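Local coordinates for protein desmoplakin (Homo sapiens, PDB 3R6N) that probably helps link intermediate filaments to desmosomal adhesion sites, this part of its plakin domain forming a rigid rod of spectrin repeats, at residues I251-V262 and I349-W360. Residues are numbered along the deposited sequence; the frame is centred on the assembly and turned at random.
Sequences ILEYKRQVQNLV and IEQYYEAILALW
Tyr-353 reaches across to helix 251-262 and lies against the two turns from Ile-251 to Val-258. Its CG stands anti to the backbone N (chi1 162°), which carries the ring toward the partner helix. CB of Tyr-254 and the carbonyl O of Ile-251 sit at the ring's edge, near its plane, while CB of Lys-255 and CG2 of Val-258 approach obliquely. The extended Lys-255 chain passes the phenol end, CD lying 3.3 Å from OH of Tyr-353; lysine suits this margin, since its methylenes can pack while the ammonium continues away from the partner helix. With the axes 10.3 Å apart at closest approach, tyrosine is long enough to reach the partner backbone.

At one end, CD1 of Ile-251 packs on the branched ends of Leu-357 and Ile-356. The same Ile-251 CD1 lies 4.2 Å from Trp-360 CD1. At the other, CD2 of Leu-261 lies 3.8 Å from CD1 of Ile-349, their side chains crossing at about a right angle. Glu-350 suits the margin here: its aliphatic part packs by Val-258, while OE2 stays 3.8 Å from NE2 of Gln-259, too far for a hydrogen bond.

Trp-360 is positioned by a hydrogen bond from NE1 to Leu-244 O and by stacking on Tyr-364. The two helices run nearly antiparallel (163°) and both pack on helix 167-225, Tyr-254 touching Leu-218 and Tyr-352 touching Lys-216, consistent with spectrin-repeat architecture; the SH3 strands lie in the chain between helices 234-265 and 340-384.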
loop_
_atom_site.group_PDB
_atom_site.type_symbol
_atom_site.label_atom_id
_atom_site.label_comp_id
_atom_site.label_asym_id
_atom_site.label_seq_id
_atom_site.Cartn_x
_atom_site.Cartn_y
_atom_site.Cartn_z
ATOM N N ILE A 251 8.705 14.548 28.429
ATOM C CA ILE A 251 9.544 14.653 27.243
ATOM C C ILE A 251 10.384 13.394 27.056
ATOM O O ILE A 251 11.214 13.320 26.152
ATOM C CB ILE A 251 10.441 15.912 27.256
ATOM C CG1 ILE A 251 11.622 15.740 28.205
ATOM C CG2 ILE A 251 9.632 17.148 27.618
ATOM C CD1 ILE A 251 12.534 16.943 28.227
ATOM N N LEU A 252 10.165 12.408 27.919
ATOM C CA LEU A 252 10.745 11.088 27.721
ATOM C C LEU A 252 9.729 10.204 27.018
ATOM O O LEU A 252 10.084 9.213 26.381
ATOM C CB LEU A 252 11.163 10.467 29.051
ATOM C CG LEU A 252 12.589 10.800 29.495
ATOM C CD1 LEU A 252 12.843 10.327 30.917
ATOM C CD2 LEU A 252 13.599 10.193 28.533
ATOM N N GLU A 253 8.460 10.576 27.147
ATOM C CA GLU A 253 7.384 9.903 26.436
ATOM C C GLU A 253 7.379 10.356 24.985
ATOM O O GLU A 253 6.878 9.656 24.109
ATOM C CB GLU A 253 6.033 10.200 27.094
ATOM C CG GLU A 253 5.837 9.516 28.440
ATOM C CD GLU A 253 4.581 9.980 29.161
ATOM O OE1 GLU A 253 3.921 10.922 28.671
ATOM O OE2 GLU A 253 4.260 9.401 30.222
ATOM N N TYR A 254 7.940 11.535 24.740
ATOM C CA TYR A 254 8.097 12.036 23.380
ATOM C C TYR A 254 9.183 11.254 22.659
ATOM O O TYR A 254 9.009 10.847 21.514
ATOM C CB TYR A 254 8.463 13.518 23.384
ATOM C CG TYR A 254 7.367 14.429 23.878
ATOM C CD1 TYR A 254 6.031 14.137 23.640
ATOM C CD2 TYR A 254 7.671 15.588 24.581
ATOM C CE1 TYR A 254 5.026 14.974 24.092
ATOM C CE2 TYR A 254 6.679 16.431 25.037
ATOM C CZ TYR A 254 5.359 16.120 24.790
ATOM O OH TYR A 254 4.376 16.962 25.248
ATOM N N LYS A 255 10.307 11.053 23.337
ATOM C CA LYS A 255 11.427 10.309 22.773
ATOM C C LYS A 255 10.960 8.984 22.168
ATOM O O LYS A 255 11.482 8.538 21.148
ATOM C CB LYS A 255 12.480 10.060 23.852
ATOM C CG LYS A 255 13.766 9.424 23.356
ATOM C CD LYS A 255 14.680 9.102 24.527
ATOM C CE LYS A 255 15.962 8.433 24.071
ATOM N NZ LYS A 255 16.736 7.903 25.226
ATOM N N ARG A 256 9.968 8.367 22.801
ATOM C CA ARG A 256 9.402 7.116 22.314
ATOM C C ARG A 256 8.448 7.357 21.149
ATOM O O ARG A 256 8.418 6.587 20.195
ATOM C CB ARG A 256 8.686 6.380 23.443
ATOM C CG ARG A 256 9.567 6.130 24.650
ATOM C CD ARG A 256 10.931 5.613 24.221
ATOM N NE ARG A 256 11.780 5.273 25.359
ATOM C CZ ARG A 256 12.977 4.703 25.253
ATOM N NH1 ARG A 256 13.469 4.407 24.058
ATOM N NH2 ARG A 256 13.682 4.427 26.345
ATOM N N GLN A 257 7.665 8.425 21.240
ATOM C CA GLN A 257 6.789 8.829 20.148
ATOM C C GLN A 257 7.630 9.253 18.949
ATOM O O GLN A 257 7.310 8.937 17.802
ATOM C CB GLN A 257 5.890 9.988 20.587
ATOM C CG GLN A 257 5.037 10.575 19.472
ATOM C CD GLN A 257 4.401 11.904 19.850
ATOM O OE1 GLN A 257 4.598 12.409 20.959
ATOM N NE2 GLN A 257 3.635 12.478 18.927
ATOM N N VAL A 258 8.713 9.968 19.234
ATOM C CA VAL A 258 9.607 10.490 18.208
ATOM C C VAL A 258 10.380 9.375 17.531
ATOM O O VAL A 258 10.534 9.368 16.311
ATOM C CB VAL A 258 10.617 11.487 18.802
ATOM C CG1 VAL A 258 11.735 11.774 17.809
ATOM C CG2 VAL A 258 9.910 12.766 19.218
ATOM N N GLN A 259 10.871 8.433 18.329
ATOM C CA GLN A 259 11.622 7.310 17.790
ATOM C C GLN A 259 10.748 6.463 16.867
ATOM O O GLN A 259 11.245 5.857 15.922
ATOM C CB GLN A 259 12.232 6.464 18.913
ATOM C CG GLN A 259 13.333 5.519 18.451
ATOM C CD GLN A 259 14.370 6.197 17.564
ATOM O OE1 GLN A 259 14.919 5.578 16.649
ATOM N NE2 GLN A 259 14.652 7.465 17.840
ATOM N N ASN A 260 9.445 6.432 17.133
ATOM C CA ASN A 260 8.513 5.737 16.250
ATOM C C ASN A 260 8.457 6.375 14.864
ATOM O O ASN A 260 8.464 5.679 13.849
ATOM C CB ASN A 260 7.109 5.668 16.865
ATOM C CG ASN A 260 7.035 4.718 18.048
ATOM O OD1 ASN A 260 5.971 4.522 18.639
ATOM N ND2 ASN A 260 8.169 4.117 18.398
ATOM N N LEU A 261 8.404 7.703 14.833
ATOM C CA LEU A 261 8.397 8.444 13.579
ATOM C C LEU A 261 9.689 8.229 12.801
ATOM O O LEU A 261 9.670 8.079 11.581
ATOM C CB LEU A 261 8.175 9.937 13.829
ATOM C CG LEU A 261 6.759 10.467 13.591
ATOM C CD1 LEU A 261 5.735 9.627 14.330
ATOM C CD2 LEU A 261 6.660 11.926 14.002
ATOM N N VAL A 262 10.814 8.216 13.508
ATOM C CA VAL A 262 12.094 7.953 12.865
ATOM C C VAL A 262 12.023 6.643 12.086
ATOM O O VAL A 262 12.470 6.560 10.941
ATOM C CB VAL A 262 13.244 7.875 13.889
ATOM C CG1 VAL A 262 14.550 7.504 13.198
ATOM C CG2 VAL A 262 13.384 9.195 14.626
ATOM N N ILE A 349 12.230 16.870 13.072
ATOM C CA ILE A 349 11.500 16.630 14.309
ATOM C C ILE A 349 12.418 16.143 15.421
ATOM O O ILE A 349 12.215 16.464 16.589
ATOM C CB ILE A 349 10.378 15.600 14.105
ATOM C CG1 ILE A 349 9.314 16.153 13.156
ATOM C CG2 ILE A 349 9.752 15.216 15.436
ATOM C CD1 ILE A 349 8.183 15.185 12.894
ATOM N N GLU A 350 13.433 15.368 15.053
ATOM C CA GLU A 350 14.347 14.807 16.037
ATOM C C GLU A 350 15.210 15.898 16.655
ATOM O O GLU A 350 15.549 15.835 17.834
ATOM C CB GLU A 350 15.225 13.728 15.402
ATOM C CG GLU A 350 15.778 12.719 16.396
ATOM C CD GLU A 350 16.531 11.587 15.721
ATOM O OE1 GLU A 350 17.409 11.877 14.879
ATOM O OE2 GLU A 350 16.243 10.410 16.032
ATOM N N GLN A 351 15.551 16.901 15.853
ATOM C CA GLN A 351 16.395 18.000 16.308
ATOM C C GLN A 351 15.637 18.983 17.195
ATOM O O GLN A 351 16.246 19.723 17.970
ATOM C CB GLN A 351 17.016 18.729 15.114
ATOM C CG GLN A 351 18.127 17.953 14.427
ATOM C CD GLN A 351 18.461 18.499 13.050
ATOM O OE1 GLN A 351 17.571 18.887 12.290
ATOM N NE2 GLN A 351 19.749 18.531 12.722
ATOM N N TYR A 352 14.313 18.995 17.077
ATOM C CA TYR A 352 13.484 19.804 17.964
ATOM C C TYR A 352 13.400 19.152 19.339
ATOM O O TYR A 352 13.507 19.828 20.360
ATOM C CB TYR A 352 12.085 20.009 17.381
ATOM C CG TYR A 352 12.030 21.027 16.265
ATOM C CD1 TYR A 352 12.071 20.634 14.935
ATOM C CD2 TYR A 352 11.941 22.383 16.542
ATOM C CE1 TYR A 352 12.022 21.564 13.911
ATOM C CE2 TYR A 352 11.891 23.318 15.525
ATOM C CZ TYR A 352 11.932 22.902 14.212
ATOM O OH TYR A 352 11.882 23.826 13.196
ATOM N N TYR A 353 13.211 17.836 19.358
ATOM C CA TYR A 353 13.238 17.091 20.607
ATOM C C TYR A 353 14.551 17.347 21.343
ATOM O O TYR A 353 14.557 17.598 22.542
ATOM C CB TYR A 353 13.056 15.593 20.352
ATOM C CG TYR A 353 13.489 14.734 21.520
ATOM C CD1 TYR A 353 12.567 14.272 22.452
ATOM C CD2 TYR A 353 14.827 14.397 21.696
ATOM C CE1 TYR A 353 12.965 13.494 23.522
ATOM C CE2 TYR A 353 15.234 13.624 22.764
ATOM C CZ TYR A 353 14.302 13.173 23.674
ATOM O OH TYR A 353 14.718 12.399 24.738
ATOM N N GLU A 354 15.660 17.283 20.613
ATOM C CA GLU A 354 16.985 17.499 21.186
ATOM C C GLU A 354 17.165 18.929 21.687
ATOM O O GLU A 354 17.858 19.166 22.675
ATOM C CB GLU A 354 18.072 17.178 20.158
ATOM C CG GLU A 354 18.102 15.733 19.693
ATOM C CD GLU A 354 18.714 14.796 20.715
ATOM O OE1 GLU A 354 19.085 15.263 21.816
ATOM O OE2 GLU A 354 18.827 13.589 20.411
ATOM N N ALA A 355 16.548 19.878 20.990
ATOM C CA ALA A 355 16.604 21.279 21.388
ATOM C C ALA A 355 15.893 21.468 22.719
ATOM O O ALA A 355 16.404 22.134 23.621
ATOM C CB ALA A 355 15.977 22.158 20.325
ATOM N N ILE A 356 14.704 20.885 22.834
ATOM C CA ILE A 356 13.960 20.913 24.084
ATOM C C ILE A 356 14.780 20.279 25.197
ATOM O O ILE A 356 14.944 20.865 26.269
ATOM C CB ILE A 356 12.618 20.172 23.963
ATOM C CG1 ILE A 356 11.601 21.037 23.218
ATOM C CG2 ILE A 356 12.086 19.802 25.338
ATOM C CD1 ILE A 356 10.229 20.414 23.124
ATOM N N LEU A 357 15.302 19.086 24.931
ATOM C CA LEU A 357 16.089 18.358 25.919
ATOM C C LEU A 357 17.233 19.216 26.457
ATOM O O LEU A 357 17.535 19.188 27.649
ATOM C CB LEU A 357 16.635 17.070 25.309
ATOM C CG LEU A 357 16.812 15.900 26.277
ATOM C CD1 LEU A 357 15.552 15.717 27.106
ATOM C CD2 LEU A 357 17.160 14.618 25.529
ATOM N N ALA A 358 17.859 19.984 25.568
ATOM C CA ALA A 358 18.962 20.860 25.937
ATOM C C ALA A 358 18.461 22.043 26.759
ATOM O O ALA A 358 19.073 22.427 27.759
ATOM C CB ALA A 358 19.681 21.350 24.692
ATOM N N LEU A 359 17.348 22.623 26.321
ATOM C CA LEU A 359 16.741 23.743 27.025
ATOM C C LEU A 359 16.392 23.337 28.448
ATOM O O LEU A 359 16.594 24.100 29.392
ATOM C CB LEU A 359 15.483 24.208 26.295
ATOM C CG LEU A 359 14.668 25.282 27.009
ATOM C CD1 LEU A 359 15.496 26.549 27.175
ATOM C CD2 LEU A 359 13.378 25.570 26.259
ATOM N N TRP A 360 15.862 22.127 28.593
ATOM C CA TRP A 360 15.521 21.588 29.901
ATOM C C TRP A 360 16.767 21.520 30.770
ATOM O O TRP A 360 16.751 21.942 31.924
ATOM C CB TRP A 360 14.906 20.195 29.760
ATOM C CG TRP A 360 14.261 19.683 31.017
ATOM C CD1 TRP A 360 12.935 19.738 31.336
ATOM C CD2 TRP A 360 14.911 19.034 32.121
ATOM N NE1 TRP A 360 12.720 19.166 32.566
ATOM C CE2 TRP A 360 13.915 18.725 33.069
ATOM C CE3 TRP A 360 16.237 18.681 32.397
ATOM C CZ2 TRP A 360 14.201 18.086 34.272
ATOM C CZ3 TRP A 360 16.517 18.047 33.593
ATOM C CH2 TRP A 360 15.506 17.755 34.514
#